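Local coordinates for protein fructose 1-phosphate kinase (Staphylococcus aureus, PDB 2JG5) that probably phosphorylates fructose 1-phosphate to fructose 1,6-bisphosphate with ATP, as a member of the PfkB family of carbohydrate kinases, at residues A[129-134]-A[156-161]. Residues are numbered along the deposited sequence; the frame is centred on the assembly and turned at random.
Sequences VIVAGS and AKLVVD
Val-129 and Val-159 illustrate how parallel strands interlock: Val-129 donates its N-H to Lys-157 O and accepts the N-H of Val-159 at its own O, both at 2.7 Å, and Val-159 O in turn takes the N-H of Val-131. Those bonds are almost straight, and Asp-161 N continues the series to Val-131 O at 3.1 Å. CA-H groups of Ile-130 and Leu-158 touch the same carbonyls, so the acceptors on Val-159 and Val-129 are each approached twice.

Side chains pack on both faces of the pair. On one, Leu-158 reaches across with CD1, which rests 3.8 Å from Val-131 CG2 and 3.6 Å from Val-129 O; its CG is anti to the backbone N (chi1 179°), and from there CD1 turns toward strand 129-132. Helix 143-154 covers this face, with Ile-147 on Val-131 and Ala-148 on Leu-158. On the other, Ile-130 and Val-159 lie side by side, CG1 of the former 3.8 Å from CB of the latter, with Ile-130 also packed against Val-252 and Val-256 of helix 247-260.

At the start of the pair only the partly exposed Lys-157 side chain turns outward, while its backbone stays tightly bonded. The contact loosens at the C-terminal end of the strands, where Gly-133 N makes just a weak bond to Asp-161 O, 3.3 Å long and bent to 148°, before the chain departs through the exposed Ser-134. Asp-161 itself is buried, and its OD2 forms a salt bridge with Lys-38.

With helix 143-154 as the connection, strands 128-132 and 157-161 form a beta-alpha-beta crossover unit, two neighbouring strands in the central parallel sheet of the ribokinase-like alpha/beta fold.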
# COMPACT_ATOMS: atom_id res chain seq x y z
N VAL A 129 7.11 28.63 -10.08
CA VAL A 129 6.47 27.36 -10.35
C VAL A 129 7.55 26.36 -10.77
O VAL A 129 8.26 26.58 -11.78
CB VAL A 129 5.35 27.50 -11.43
CG1 VAL A 129 4.68 26.15 -11.70
CG2 VAL A 129 4.30 28.54 -10.96
N ILE A 130 7.68 25.30 -9.97
CA ILE A 130 8.62 24.21 -10.23
C ILE A 130 7.83 22.99 -10.70
O ILE A 130 6.97 22.48 -9.99
CB ILE A 130 9.45 23.83 -8.97
CG1 ILE A 130 10.14 25.07 -8.39
CG2 ILE A 130 10.48 22.72 -9.30
CD1 ILE A 130 10.36 25.03 -6.89
N VAL A 131 8.12 22.53 -11.91
CA VAL A 131 7.45 21.37 -12.45
C VAL A 131 8.50 20.30 -12.63
O VAL A 131 9.48 20.48 -13.35
CB VAL A 131 6.69 21.67 -13.78
CG1 VAL A 131 5.81 20.49 -14.18
CG2 VAL A 131 5.85 22.92 -13.63
N ALA A 132 8.31 19.18 -11.94
CA ALA A 132 9.30 18.13 -11.93
C ALA A 132 8.62 16.78 -11.97
O ALA A 132 7.66 16.52 -11.21
CB ALA A 132 10.19 18.25 -10.68
N GLY A 133 9.11 15.93 -12.87
CA GLY A 133 8.66 14.55 -12.94
C GLY A 133 8.32 14.03 -14.32
O GLY A 133 8.26 14.78 -15.31
N SER A 134 8.11 12.72 -14.37
CA SER A 134 7.64 12.06 -15.57
C SER A 134 6.16 12.37 -15.73
O SER A 134 5.43 12.53 -14.74
CB SER A 134 7.87 10.55 -15.49
OG SER A 134 9.27 10.25 -15.44
N ALA A 156 5.12 34.38 -13.70
CA ALA A 156 5.80 33.54 -12.70
C ALA A 156 7.03 32.84 -13.28
O ALA A 156 7.01 32.38 -14.43
CB ALA A 156 4.84 32.52 -12.07
N LYS A 157 8.08 32.77 -12.46
CA LYS A 157 9.30 32.05 -12.82
C LYS A 157 9.01 30.58 -12.94
O LYS A 157 8.53 29.96 -11.99
CB LYS A 157 10.39 32.26 -11.76
CG LYS A 157 11.05 33.62 -11.78
CD LYS A 157 10.14 34.70 -11.21
CE LYS A 157 10.16 35.95 -12.10
NZ LYS A 157 11.50 36.62 -12.14
N LEU A 158 9.27 30.01 -14.11
CA LEU A 158 9.11 28.58 -14.32
C LEU A 158 10.43 27.81 -14.20
O LEU A 158 11.40 28.11 -14.89
CB LEU A 158 8.44 28.28 -15.66
CG LEU A 158 8.28 26.77 -15.92
CD1 LEU A 158 7.05 26.18 -15.19
CD2 LEU A 158 8.21 26.53 -17.40
N VAL A 159 10.42 26.81 -13.32
CA VAL A 159 11.57 25.93 -13.10
C VAL A 159 11.21 24.51 -13.51
O VAL A 159 10.20 23.96 -13.08
CB VAL A 159 12.00 25.95 -11.63
CG1 VAL A 159 13.14 24.99 -11.40
CG2 VAL A 159 12.36 27.37 -11.19
N VAL A 160 12.04 23.91 -14.36
CA VAL A 160 11.76 22.58 -14.86
C VAL A 160 12.91 21.61 -14.58
O VAL A 160 14.08 21.90 -14.85
CB VAL A 160 11.45 22.61 -16.38
CG1 VAL A 160 11.40 21.19 -16.97
CG2 VAL A 160 10.15 23.34 -16.63
N ASP A 161 12.54 20.45 -14.04
CA ASP A 161 13.44 19.32 -13.91
C ASP A 161 12.73 18.09 -14.50
O ASP A 161 11.92 17.44 -13.84
CB ASP A 161 13.83 19.12 -12.44
CG ASP A 161 14.79 17.97 -12.24
OD1 ASP A 161 15.46 17.54 -13.20
OD2 ASP A 161 14.88 17.49 -11.08